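Cytochrome c-554 (Nitrosomonas europaea, PDB 1FT5) carries electrons on four covalently bound c-type hemes in ammonia oxidation, accepting them directly from hydroxylamine oxidoreductase. Local coordinates at residues 167-172 and 194-199; 178-183 and 203-208; 29-34 and 59-64. One frame throughout, in Å; residues are numbered along the deposited sequence.

Contact 1: residues 167-172 and 194-199; sequences KFDEMV and FKFHDE. With HEM (protoporphyrin IX containing Fe), chain G.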
loop_
_atom_site.group_PDB
_atom_site.type_symbol
_atom_site.label_atom_id
_atom_site.label_comp_id
_atom_site.label_asym_id
_atom_site.label_seq_id
_atom_site.Cartn_x
_atom_site.Cartn_y
_atom_site.Cartn_z
ATOM N N LYS A 167 -10.314 11.090 -3.685
ATOM C CA LYS A 167 -9.544 12.272 -4.046
ATOM C C LYS A 167 -8.178 12.064 -3.373
ATOM O O LYS A 167 -8.070 12.121 -2.147
ATOM C CB LYS A 167 -10.204 13.520 -3.457
ATOM C CG LYS A 167 -11.647 13.633 -3.893
ATOM C CD LYS A 167 -11.693 14.249 -5.257
ATOM C CE LYS A 167 -13.050 14.013 -5.935
ATOM N NZ LYS A 167 -13.313 15.085 -6.953
ATOM N N PHE A 168 -7.169 11.801 -4.187
ATOM C CA PHE A 168 -5.869 11.496 -3.616
ATOM C C PHE A 168 -5.359 12.496 -2.590
ATOM O O PHE A 168 -4.927 12.096 -1.504
ATOM C CB PHE A 168 -4.835 11.372 -4.725
ATOM C CG PHE A 168 -3.445 11.158 -4.193
ATOM C CD1 PHE A 168 -3.047 9.934 -3.695
ATOM C CD2 PHE A 168 -2.513 12.213 -4.232
ATOM C CE1 PHE A 168 -1.739 9.736 -3.234
ATOM C CE2 PHE A 168 -1.229 12.012 -3.793
ATOM C CZ PHE A 168 -0.825 10.772 -3.285
ATOM N N ASP A 169 -5.413 13.777 -2.927
ATOM C CA ASP A 169 -4.815 14.748 -2.025
ATOM C C ASP A 169 -5.466 14.773 -0.659
ATOM O O ASP A 169 -4.859 15.224 0.319
ATOM C CB ASP A 169 -4.869 16.149 -2.653
ATOM C CG ASP A 169 -3.863 16.355 -3.777
ATOM O OD1 ASP A 169 -2.993 15.510 -4.094
ATOM O OD2 ASP A 169 -3.939 17.434 -4.392
ATOM N N GLU A 170 -6.726 14.352 -0.590
ATOM C CA GLU A 170 -7.429 14.281 0.678
ATOM C C GLU A 170 -7.193 12.968 1.392
ATOM O O GLU A 170 -6.835 12.922 2.556
ATOM C CB GLU A 170 -8.946 14.431 0.468
ATOM C CG GLU A 170 -9.255 15.516 -0.514
ATOM C CD GLU A 170 -9.599 16.805 0.143
ATOM O OE1 GLU A 170 -10.529 17.484 -0.399
ATOM O OE2 GLU A 170 -8.957 17.135 1.180
ATOM N N MET A 171 -7.372 11.877 0.659
ATOM C CA MET A 171 -7.281 10.617 1.307
ATOM C C MET A 171 -5.893 10.159 1.700
ATOM O O MET A 171 -5.793 9.364 2.602
ATOM C CB MET A 171 -8.029 9.590 0.472
ATOM C CG MET A 171 -9.389 9.366 1.181
ATOM S SD MET A 171 -10.678 9.044 0.078
ATOM C CE MET A 171 -12.157 9.762 0.968
ATOM N N VAL A 172 -4.874 10.690 1.037
ATOM C CA VAL A 172 -3.500 10.300 1.461
ATOM C C VAL A 172 -3.163 10.934 2.792
ATOM O O VAL A 172 -2.184 10.523 3.431
ATOM C CB VAL A 172 -2.481 10.668 0.369
ATOM C CG1 VAL A 172 -2.162 12.221 0.338
ATOM C CG2 VAL A 172 -1.141 9.879 0.614
ATOM N N PHE A 194 8.189 12.811 -1.545
ATOM C CA PHE A 194 6.720 12.942 -1.524
ATOM C C PHE A 194 6.345 14.366 -1.130
ATOM O O PHE A 194 6.898 14.912 -0.158
ATOM C CB PHE A 194 6.129 11.960 -0.507
ATOM C CG PHE A 194 4.623 12.011 -0.433
ATOM C CD1 PHE A 194 3.988 11.954 0.825
ATOM C CD2 PHE A 194 3.868 12.093 -1.598
ATOM C CE1 PHE A 194 2.535 11.979 0.907
ATOM C CE2 PHE A 194 2.443 12.119 -1.517
ATOM C CZ PHE A 194 1.816 12.061 -0.280
ATOM N N LYS A 195 5.416 14.958 -1.888
ATOM C CA LYS A 195 4.964 16.331 -1.660
ATOM C C LYS A 195 4.507 16.663 -0.284
ATOM O O LYS A 195 4.555 17.860 0.114
ATOM C CB LYS A 195 3.895 16.743 -2.685
ATOM C CG LYS A 195 2.568 15.929 -2.608
ATOM C CD LYS A 195 1.716 16.328 -3.806
ATOM C CE LYS A 195 0.253 15.863 -3.661
ATOM N NZ LYS A 195 -0.553 16.277 -4.884
ATOM N N PHE A 196 4.038 15.673 0.474
ATOM C CA PHE A 196 3.589 15.945 1.843
ATOM C C PHE A 196 4.531 15.397 2.888
ATOM O O PHE A 196 4.211 15.331 4.059
ATOM C CB PHE A 196 2.183 15.369 2.125
ATOM C CG PHE A 196 1.110 15.923 1.221
ATOM C CD1 PHE A 196 0.144 15.097 0.688
ATOM C CD2 PHE A 196 1.068 17.284 0.906
ATOM C CE1 PHE A 196 -0.862 15.607 -0.153
ATOM C CE2 PHE A 196 0.045 17.809 0.051
ATOM C CZ PHE A 196 -0.930 16.932 -0.481
ATOM N N HIS A 197 5.715 14.941 2.469
ATOM C CA HIS A 197 6.663 14.367 3.433
ATOM C C HIS A 197 7.044 15.316 4.623
ATOM O O HIS A 197 6.995 14.912 5.772
ATOM C CB HIS A 197 7.973 14.008 2.669
ATOM C CG HIS A 197 9.034 13.416 3.555
ATOM N ND1 HIS A 197 9.134 12.070 3.813
ATOM C CD2 HIS A 197 10.044 14.008 4.253
ATOM C CE1 HIS A 197 10.154 11.848 4.631
ATOM N NE2 HIS A 197 10.722 13.013 4.915
ATOM N N ASP A 198 7.407 16.547 4.294
ATOM C CA ASP A 198 7.803 17.453 5.376
ATOM C C ASP A 198 6.631 17.737 6.279
ATOM O O ASP A 198 6.771 17.762 7.519
ATOM C CB ASP A 198 8.363 18.734 4.796
ATOM C CG ASP A 198 9.679 18.485 4.057
ATOM O OD1 ASP A 198 10.406 17.532 4.442
ATOM O OD2 ASP A 198 9.947 19.230 3.107
ATOM N N GLU A 199 5.449 17.907 5.658
ATOM C CA GLU A 199 4.250 18.104 6.491
ATOM C C GLU A 199 4.007 16.903 7.423
ATOM O O GLU A 199 3.732 16.999 8.624
ATOM C CB GLU A 199 3.031 18.326 5.588
ATOM C CG GLU A 199 1.710 18.195 6.347
ATOM C CD GLU A 199 0.462 18.353 5.424
ATOM O OE1 GLU A 199 0.594 18.751 4.270
ATOM O OE2 GLU A 199 -0.641 18.092 5.903
HETATM C CHA HEM G . 5.353 6.576 4.992
HETATM C CHB HEM G . 6.501 2.022 6.308
HETATM C CHC HEM G . 2.257 0.495 4.407
HETATM C CHD HEM G . 1.499 4.925 2.577
HETATM C C1A HEM G . 5.993 5.457 5.542
HETATM C C2A HEM G . 7.235 5.514 6.247
HETATM C C3A HEM G . 7.570 4.257 6.586
HETATM C C4A HEM G . 6.535 3.393 6.120
HETATM C CMA HEM G . 8.823 3.776 7.345
HETATM C CAA HEM G . 8.063 6.814 6.553
HETATM C CBA HEM G . 7.817 7.298 8.043
HETATM C CGA HEM G . 6.316 7.492 8.381
HETATM O O1A HEM G . 5.682 8.262 7.693
HETATM O O2A HEM G . 5.842 6.843 9.311
HETATM C C1B HEM G . 5.429 1.188 5.873
HETATM C C2B HEM G . 5.360 -0.217 6.152
HETATM C C3B HEM G . 4.140 -0.657 5.661
HETATM C C4B HEM G . 3.516 0.531 5.090
HETATM C CMB HEM G . 6.440 -1.024 6.876
HETATM C CAB HEM G . 3.492 -2.007 5.666
HETATM C CBB HEM G . 3.260 -2.528 7.105
HETATM C C1C HEM G . 1.729 1.599 3.743
HETATM C C2C HEM G . 0.548 1.511 2.956
HETATM C C3C HEM G . 0.369 2.686 2.396
HETATM C C4C HEM G . 1.388 3.575 2.870
HETATM C CMC HEM G . -0.333 0.258 2.763
HETATM C CAC HEM G . -0.740 3.067 1.368
HETATM C CBC HEM G . -2.180 2.749 1.691
HETATM C C1D HEM G . 2.472 5.786 3.112
HETATM C C2D HEM G . 2.549 7.200 2.822
HETATM C C3D HEM G . 3.624 7.670 3.557
HETATM C C4D HEM G . 4.173 6.522 4.239
HETATM C CMD HEM G . 1.678 7.972 1.849
HETATM C CAD HEM G . 4.239 9.061 3.517
HETATM C CBD HEM G . 5.490 9.071 2.693
HETATM C CGD HEM G . 6.484 10.204 3.013
HETATM O O1D HEM G . 7.545 10.194 2.375
HETATM O O2D HEM G . 6.170 11.031 3.867
HETATM N NA HEM G . 5.567 4.156 5.475
HETATM N NB HEM G . 4.293 1.660 5.201
HETATM N NC HEM G . 2.234 2.854 3.702
HETATM N ND HEM G . 3.476 5.345 3.995
HETATM FE FE HEM G . 3.882 3.513 4.623
#
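Helix 168-171 and the type I turn F194-H197 meet through side chains, their closest CA atoms, V172 CA and F196 CA, 9.1 Å apart. V172 splits its two methyls between two rings: CG1 sits at the edge of F196, in its plane and 3.7 Å from CE1, while CG2 lies 3.8 Å from F194 CZ and also touches the heme methyl CMD. F168 comes at F194 from the opposite direction, its CZ 4.0 Å from F194 CE2. Toward solvent, K195 NZ donates to D169 OD1 at 2.7 Å, a salt bridge made on the syn side of the carboxylate but 31° out of its plane. K195 reaches it with CG set between its backbone N and carbonyl carbon (chi1 64°) and the chain extended beyond; CG thereby rests over the centre of the F196 ring. H197, next after F196, turns to the heme, and its ND1 donates to propionate atom O1D at 2.8 Å, almost straight at 167°. Further packing reaches beyond the two segments: F194 meets F130 edge-to-face, and F168 packs on E131 and C134 of helix 131-138, so the start of helix 197-202 is joined through helix 168-171 to that heme-attachment helix.

Contact 2: residues 178-183 and 203-208; sequences MHEHYK and SAKPAK. With HEM (protoporphyrin IX containing Fe), chain G.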
loop_
_atom_site.group_PDB
_atom_site.type_symbol
_atom_site.label_atom_id
_atom_site.label_comp_id
_atom_site.label_asym_id
_atom_site.label_seq_id
_atom_site.Cartn_x
_atom_site.Cartn_y
_atom_site.Cartn_z
ATOM N N MET A 178 -3.873 4.999 6.087
ATOM C CA MET A 178 -2.499 4.713 5.650
ATOM C C MET A 178 -1.877 3.900 6.837
ATOM O O MET A 178 -1.826 2.681 6.865
ATOM C CB MET A 178 -1.709 6.070 5.417
ATOM C CG MET A 178 -2.343 7.080 4.431
ATOM S SD MET A 178 -2.320 6.448 2.704
ATOM C CE MET A 178 -3.988 5.606 2.759
ATOM N N HIS A 179 -1.337 4.666 7.784
ATOM C CA HIS A 179 -0.804 4.185 9.060
ATOM C C HIS A 179 -0.311 5.500 9.687
ATOM O O HIS A 179 -0.116 6.493 9.014
ATOM C CB HIS A 179 0.376 3.168 8.973
ATOM C CG HIS A 179 1.504 3.577 8.093
ATOM N ND1 HIS A 179 2.405 4.586 8.383
ATOM C CD2 HIS A 179 1.855 3.130 6.865
ATOM C CE1 HIS A 179 3.222 4.695 7.316
ATOM N NE2 HIS A 179 2.913 3.815 6.357
ATOM N N GLU A 180 -0.199 5.492 10.981
ATOM C CA GLU A 180 0.329 6.662 11.658
ATOM C C GLU A 180 1.725 6.919 11.115
ATOM O O GLU A 180 2.442 5.958 10.718
ATOM C CB GLU A 180 0.401 6.351 13.132
ATOM C CG GLU A 180 0.866 7.525 13.953
ATOM C CD GLU A 180 -0.003 8.762 13.737
ATOM O OE1 GLU A 180 -1.078 8.816 14.362
ATOM O OE2 GLU A 180 0.363 9.653 12.952
ATOM N N HIS A 181 2.136 8.193 11.183
ATOM C CA HIS A 181 3.444 8.630 10.709
ATOM C C HIS A 181 4.347 8.844 11.912
ATOM O O HIS A 181 3.934 9.421 12.930
ATOM C CB HIS A 181 3.315 9.869 9.857
ATOM C CG HIS A 181 2.518 9.618 8.610
ATOM N ND1 HIS A 181 2.963 8.764 7.620
ATOM C CD2 HIS A 181 1.284 10.037 8.229
ATOM C CE1 HIS A 181 2.019 8.662 6.683
ATOM N NE2 HIS A 181 0.996 9.421 7.026
ATOM N N TYR A 182 5.511 8.237 11.829
ATOM C CA TYR A 182 6.518 8.317 12.894
ATOM C C TYR A 182 7.739 9.060 12.376
ATOM O O TYR A 182 8.076 9.089 11.188
ATOM C CB TYR A 182 6.873 6.899 13.391
ATOM C CG TYR A 182 5.672 6.222 13.951
ATOM C CD1 TYR A 182 4.880 5.424 13.144
ATOM C CD2 TYR A 182 5.272 6.422 15.299
ATOM C CE1 TYR A 182 3.728 4.832 13.622
ATOM C CE2 TYR A 182 4.116 5.826 15.782
ATOM C CZ TYR A 182 3.343 5.033 14.941
ATOM O OH TYR A 182 2.173 4.450 15.387
ATOM N N LYS A 183 8.418 9.720 13.313
ATOM C CA LYS A 183 9.587 10.548 12.995
ATOM C C LYS A 183 10.778 9.773 12.427
ATOM O O LYS A 183 11.139 8.739 13.002
ATOM C CB LYS A 183 10.036 11.223 14.296
ATOM C CG LYS A 183 9.077 12.296 14.743
ATOM C CD LYS A 183 9.248 13.621 14.014
ATOM C CE LYS A 183 10.573 13.705 13.266
ATOM N NZ LYS A 183 10.554 14.787 12.222
ATOM N N SER A 203 4.454 16.747 11.925
ATOM C CA SER A 203 3.515 16.371 12.969
ATOM C C SER A 203 3.584 14.882 13.307
ATOM O O SER A 203 2.720 14.334 13.991
ATOM C CB SER A 203 2.094 16.793 12.587
ATOM O OG SER A 203 1.690 16.230 11.370
ATOM N N ALA A 204 4.651 14.224 12.860
ATOM C CA ALA A 204 4.804 12.820 13.145
ATOM C C ALA A 204 5.022 12.532 14.621
ATOM O O ALA A 204 5.548 13.377 15.349
ATOM C CB ALA A 204 5.973 12.256 12.355
ATOM N N LYS A 205 4.633 11.334 15.043
ATOM C CA LYS A 205 4.798 10.862 16.416
ATOM C C LYS A 205 6.236 10.393 16.610
ATOM O O LYS A 205 6.935 10.055 15.650
ATOM C CB LYS A 205 3.862 9.670 16.697
ATOM C CG LYS A 205 2.412 10.029 16.988
ATOM C CD LYS A 205 1.828 10.978 15.927
ATOM C CE LYS A 205 0.747 11.923 16.510
ATOM N NZ LYS A 205 1.039 13.354 16.143
ATOM N N PRO A 206 6.707 10.347 17.862
ATOM C CA PRO A 206 8.088 9.887 18.055
ATOM C C PRO A 206 8.170 8.357 17.981
ATOM O O PRO A 206 7.171 7.671 18.157
ATOM C CB PRO A 206 8.466 10.419 19.450
ATOM C CG PRO A 206 7.224 11.093 20.002
ATOM C CD PRO A 206 6.056 10.699 19.137
ATOM N N ALA A 207 9.366 7.833 17.725
ATOM C CA ALA A 207 9.599 6.383 17.622
ATOM C C ALA A 207 8.814 5.548 18.637
ATOM O O ALA A 207 9.339 5.192 19.695
ATOM C CB ALA A 207 11.087 6.088 17.767
ATOM N N LYS A 208 7.565 5.226 18.304
ATOM C CA LYS A 208 6.708 4.435 19.190
ATOM C C LYS A 208 6.649 2.956 18.800
ATOM O O LYS A 208 6.147 2.610 17.731
ATOM C CB LYS A 208 5.285 5.006 19.200
ATOM C CG LYS A 208 4.328 4.270 20.128
ATOM C CD LYS A 208 3.042 5.058 20.338
ATOM C CE LYS A 208 1.863 4.390 19.639
ATOM N NZ LYS A 208 1.575 5.014 18.310
HETATM C CHA HEM G . 5.353 6.576 4.992
HETATM C CHB HEM G . 6.501 2.022 6.308
HETATM C CHC HEM G . 2.257 0.495 4.407
HETATM C CHD HEM G . 1.499 4.925 2.577
HETATM C C1A HEM G . 5.993 5.457 5.542
HETATM C C2A HEM G . 7.235 5.514 6.247
HETATM C C3A HEM G . 7.570 4.257 6.586
HETATM C C4A HEM G . 6.535 3.393 6.120
HETATM C CMA HEM G . 8.823 3.776 7.345
HETATM C CAA HEM G . 8.063 6.814 6.553
HETATM C CBA HEM G . 7.817 7.298 8.043
HETATM C CGA HEM G . 6.316 7.492 8.381
HETATM O O1A HEM G . 5.682 8.262 7.693
HETATM O O2A HEM G . 5.842 6.843 9.311
HETATM C C1B HEM G . 5.429 1.188 5.873
HETATM C C2B HEM G . 5.360 -0.217 6.152
HETATM C C3B HEM G . 4.140 -0.657 5.661
HETATM C C4B HEM G . 3.516 0.531 5.090
HETATM C CMB HEM G . 6.440 -1.024 6.876
HETATM C CAB HEM G . 3.492 -2.007 5.666
HETATM C CBB HEM G . 3.260 -2.528 7.105
HETATM C C1C HEM G . 1.729 1.599 3.743
HETATM C C2C HEM G . 0.548 1.511 2.956
HETATM C C3C HEM G . 0.369 2.686 2.396
HETATM C C4C HEM G . 1.388 3.575 2.870
HETATM C CMC HEM G . -0.333 0.258 2.763
HETATM C CAC HEM G . -0.740 3.067 1.368
HETATM C CBC HEM G . -2.180 2.749 1.691
HETATM C C1D HEM G . 2.472 5.786 3.112
HETATM C C2D HEM G . 2.549 7.200 2.822
HETATM C C3D HEM G . 3.624 7.670 3.557
HETATM C C4D HEM G . 4.173 6.522 4.239
HETATM C CMD HEM G . 1.678 7.972 1.849
HETATM C CAD HEM G . 4.239 9.061 3.517
HETATM C CBD HEM G . 5.490 9.071 2.693
HETATM C CGD HEM G . 6.484 10.204 3.013
HETATM O O1D HEM G . 7.545 10.194 2.375
HETATM O O2D HEM G . 6.170 11.031 3.867
HETATM N NA HEM G . 5.567 4.156 5.475
HETATM N NB HEM G . 4.293 1.660 5.201
HETATM N NC HEM G . 2.234 2.854 3.702
HETATM N ND HEM G . 3.476 5.345 3.995
HETATM FE FE HEM G . 3.882 3.513 4.623
#
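The carbonyl oxygen of K205 accepts a hydrogen bond from K183 N at 2.8 Å, nearly in line with the C=O bond, and is also approached by Y182 CA in a CA-H...O contact at 3.3 Å. K205 N returns a bond to H181 O at 2.9 Å, so Y182 and K205 form a single bridge with the parallel pattern, although the touching parts run 94° apart. A204 CB packs beside it against K183 N. The Y182 ring leans past K205 CB, and its hydroxyl receives K208 NZ at 3.0 Å from a position in the ring plane, a bond to be read with care because K208 is poorly ordered. E180 OE2 meets the aliphatic K205 CD and accepts H181 N on its anti side.

Heme G is held by the same segment, 178-183. H181 ND1 donates to propionate atom O1A at 2.8 Å and Y182 N to O2A at 2.9 Å, one oxygen each. H179 carries the iron on NE2 at 2.0 Å; with CG between its backbone N and carbonyl carbon (chi1 50°), the ring reaches the metal while ND1 donates to E180 O at 2.7 Å. That bond is almost straight (175°) and lies in the ring plane, which fixes the rotation of the imidazole. H92 supplies the other axial nitrogen, and this is the bis-histidine site of a multiheme cytochrome c, with the chain's C-terminal tail bridged to the ligand-bearing loop.

Contact 3: residues 29-34 and 59-64; sequences KAMESL and DCVGCH. With HEM (protoporphyrin IX containing Fe), chain F.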
loop_
_atom_site.group_PDB
_atom_site.type_symbol
_atom_site.label_atom_id
_atom_site.label_comp_id
_atom_site.label_asym_id
_atom_site.label_seq_id
_atom_site.Cartn_x
_atom_site.Cartn_y
_atom_site.Cartn_z
ATOM N N LYS A 29 -6.984 -5.509 6.340
ATOM C CA LYS A 29 -8.089 -6.466 6.462
ATOM C C LYS A 29 -8.760 -6.660 5.104
ATOM O O LYS A 29 -9.861 -7.271 5.030
ATOM C CB LYS A 29 -9.128 -5.927 7.495
ATOM C CG LYS A 29 -8.494 -5.646 8.871
ATOM C CD LYS A 29 -9.405 -4.789 9.758
ATOM C CE LYS A 29 -8.670 -4.491 11.081
ATOM N NZ LYS A 29 -9.546 -3.834 12.103
ATOM N N ALA A 30 -8.132 -6.215 4.015
ATOM C CA ALA A 30 -8.829 -6.301 2.718
ATOM C C ALA A 30 -9.270 -7.649 2.277
ATOM O O ALA A 30 -10.323 -7.753 1.584
ATOM C CB ALA A 30 -7.990 -5.680 1.627
ATOM N N MET A 31 -8.504 -8.686 2.603
ATOM C CA MET A 31 -8.964 -10.005 2.160
ATOM C C MET A 31 -10.146 -10.464 2.993
ATOM O O MET A 31 -10.932 -11.310 2.548
ATOM C CB MET A 31 -7.783 -10.986 2.251
ATOM C CG MET A 31 -8.087 -12.457 1.907
ATOM S SD MET A 31 -8.704 -12.642 0.191
ATOM C CE MET A 31 -7.271 -12.351 -0.746
ATOM N N GLU A 32 -10.307 -9.935 4.208
ATOM C CA GLU A 32 -11.442 -10.379 5.022
ATOM C C GLU A 32 -12.785 -9.992 4.351
ATOM O O GLU A 32 -13.804 -10.721 4.448
ATOM C CB GLU A 32 -11.405 -9.726 6.406
ATOM C CG GLU A 32 -10.172 -10.055 7.197
ATOM C CD GLU A 32 -10.005 -11.530 7.544
ATOM O OE1 GLU A 32 -8.856 -12.021 7.551
ATOM O OE2 GLU A 32 -11.004 -12.204 7.849
ATOM N N SER A 33 -12.757 -8.894 3.616
ATOM C CA SER A 33 -13.929 -8.388 2.922
ATOM C C SER A 33 -14.381 -9.319 1.827
ATOM O O SER A 33 -15.540 -9.254 1.441
ATOM C CB SER A 33 -13.670 -7.027 2.324
ATOM O OG SER A 33 -13.503 -6.069 3.369
ATOM N N LEU A 34 -13.457 -10.123 1.316
ATOM C CA LEU A 34 -13.795 -11.056 0.222
ATOM C C LEU A 34 -14.398 -12.348 0.751
ATOM O O LEU A 34 -14.799 -13.210 -0.043
ATOM C CB LEU A 34 -12.557 -11.360 -0.655
ATOM C CG LEU A 34 -11.875 -10.122 -1.280
ATOM C CD1 LEU A 34 -10.870 -10.539 -2.320
ATOM C CD2 LEU A 34 -12.932 -9.206 -1.958
ATOM N N ASP A 59 -11.641 -11.714 -10.304
ATOM C CA ASP A 59 -12.312 -10.423 -10.543
ATOM C C ASP A 59 -12.274 -9.577 -9.250
ATOM O O ASP A 59 -12.757 -8.436 -9.270
ATOM C CB ASP A 59 -13.819 -10.586 -10.863
ATOM C CG ASP A 59 -14.071 -11.314 -12.154
ATOM O OD1 ASP A 59 -13.177 -11.277 -12.990
ATOM O OD2 ASP A 59 -15.185 -11.886 -12.302
ATOM N N CYS A 60 -11.656 -10.096 -8.142
ATOM C CA CYS A 60 -11.686 -9.337 -6.869
ATOM C C CYS A 60 -10.354 -9.236 -6.163
ATOM O O CYS A 60 -9.986 -8.144 -5.656
ATOM C CB CYS A 60 -12.613 -9.970 -5.832
ATOM S SG CYS A 60 -14.270 -10.385 -6.452
ATOM N N VAL A 61 -9.598 -10.311 -6.198
ATOM C CA VAL A 61 -8.392 -10.277 -5.356
ATOM C C VAL A 61 -7.336 -9.257 -5.694
ATOM O O VAL A 61 -6.612 -8.807 -4.794
ATOM C CB VAL A 61 -7.673 -11.663 -5.269
ATOM C CG1 VAL A 61 -8.593 -12.784 -4.719
ATOM C CG2 VAL A 61 -7.145 -12.016 -6.596
ATOM N N GLY A 62 -7.257 -8.820 -6.943
ATOM C CA GLY A 62 -6.169 -7.962 -7.349
ATOM C C GLY A 62 -6.088 -6.648 -6.612
ATOM O O GLY A 62 -5.019 -6.027 -6.587
ATOM N N CYS A 63 -7.219 -6.202 -6.072
ATOM C CA CYS A 63 -7.141 -4.933 -5.348
ATOM C C CYS A 63 -7.168 -5.137 -3.843
ATOM O O CYS A 63 -7.244 -4.172 -3.082
ATOM C CB CYS A 63 -8.322 -4.036 -5.754
ATOM S SG CYS A 63 -8.198 -3.592 -7.497
ATOM N N HIS A 64 -7.109 -6.381 -3.406
ATOM C CA HIS A 64 -7.175 -6.726 -1.996
ATOM C C HIS A 64 -5.921 -7.457 -1.472
ATOM O O HIS A 64 -5.946 -8.009 -0.378
ATOM C CB HIS A 64 -8.412 -7.592 -1.748
ATOM C CG HIS A 64 -9.713 -6.816 -1.872
ATOM N ND1 HIS A 64 -10.511 -6.485 -0.799
ATOM C CD2 HIS A 64 -10.331 -6.268 -2.965
ATOM C CE1 HIS A 64 -11.573 -5.768 -1.244
ATOM N NE2 HIS A 64 -11.485 -5.598 -2.541
HETATM C CHA HEM F . -13.736 -2.177 -1.013
HETATM C CHB HEM F . -15.464 -6.553 -2.162
HETATM C CHC HEM F . -13.191 -6.275 -6.496
HETATM C CHD HEM F . -11.156 -2.049 -5.086
HETATM C C1A HEM F . -14.401 -3.429 -0.919
HETATM C C2A HEM F . -15.302 -3.786 0.117
HETATM C C3A HEM F . -15.782 -5.050 -0.194
HETATM C C4A HEM F . -15.139 -5.391 -1.445
HETATM C CMA HEM F . -16.822 -5.911 0.550
HETATM C CAA HEM F . -15.658 -2.915 1.285
HETATM C CBA HEM F . -16.747 -1.899 0.943
HETATM C CGA HEM F . -17.240 -1.150 2.177
HETATM O O1A HEM F . -16.827 -1.479 3.312
HETATM O O2A HEM F . -18.011 -0.191 1.994
HETATM C C1B HEM F . -14.985 -6.850 -3.456
HETATM C C2B HEM F . -15.430 -7.969 -4.263
HETATM C C3B HEM F . -14.851 -7.849 -5.469
HETATM C C4B HEM F . -13.997 -6.690 -5.433
HETATM C CMB HEM F . -16.319 -9.099 -3.806
HETATM C CAB HEM F . -14.989 -8.757 -6.701
HETATM C CBB HEM F . -16.461 -8.930 -7.146
HETATM C C1C HEM F . -12.370 -5.112 -6.454
HETATM C C2C HEM F . -11.499 -4.701 -7.533
HETATM C C3C HEM F . -10.889 -3.525 -7.122
HETATM C C4C HEM F . -11.440 -3.243 -5.810
HETATM C CMC HEM F . -11.257 -5.441 -8.841
HETATM C CAC HEM F . -9.830 -2.698 -7.791
HETATM C CBC HEM F . -9.892 -2.470 -9.303
HETATM C C1D HEM F . -11.710 -1.712 -3.857
HETATM C C2D HEM F . -11.509 -0.456 -3.224
HETATM C C3D HEM F . -12.267 -0.474 -2.074
HETATM C C4D HEM F . -12.899 -1.765 -2.023
HETATM C CMD HEM F . -10.628 0.671 -3.774
HETATM C CAD HEM F . -12.399 0.667 -1.084
HETATM C CBD HEM F . -13.620 1.580 -1.307
HETATM C CGD HEM F . -13.659 2.712 -0.300
HETATM O O1D HEM F . -13.991 2.446 0.856
HETATM O O2D HEM F . -13.388 3.821 -0.670
HETATM N NA HEM F . -14.242 -4.443 -1.878
HETATM N NB HEM F . -14.101 -6.049 -4.172
HETATM N NC HEM F . -12.274 -4.248 -5.367
HETATM N ND HEM F . -12.526 -2.522 -3.141
HETATM FE FE HEM F . -13.041 -4.448 -3.522
#
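A30 and L34 pack against H64, the histidine that ends the CXXCH heme-binding motif C60-H64. The covalent part of the site belongs to the motif: C60 SG is joined to heme F CAB at 1.8 Å and C63 SG to CAC at 1.9 Å, while H64 NE2 binds the iron at 2.2 Å. No second axial ligand is contributed by either segment, consistent with the five-coordinate heme known in this cytochrome.

One hydrogen bond crosses the contact. H64 ND1 donates to A30 O at 2.7 Å with an N-H...O angle of 157°; the oxygen lies close to the imidazole plane, although the donor stands well above the plane of the carbonyl. Anchored at both nitrogens, the ring is fixed in its rotation about the iron bond. S33 OG, by contrast, hydrogen-bonds a propionate of a neighbouring heme, tying segment 29-34 to a second cofactor.

Apolar contacts fill the rest of this buried interface. L34 CD1 lies 4.0 Å from V61 CG1, and M31 CE lies 4.2 Å from the same V61 CG1. The other leucine methyl, CD2, lies over one face of the H64 ring in a CH-pi contact, 3.7 Å from the centroid and 8° off the normal, and also presses on the porphyrin, 3.5 Å from heme atom C1B.

In the fold
From the N terminus, contact 3 comes first: 29-34 meets 59-64 and closes a loop that contains helix 40-45, at the second heme. The chain then passes through the attachment helices 88-92 and 131-138 before contact 1 opens at 167-172. Contact 2 opens at 178-183 before contact 1 closes at 194-199, and itself closes at 203-208, so these two cross. They also touch, V172 O lying 3.6 Å from M178 CG, and both reach heme G: together they hold the loop carrying H179 and the start of helix 197-202 beside that cofactor, with strand 188-189 between their segments in the chain. Contact 3 lies across the chain's centre from both, its centre about 25 Å from that of contact 1.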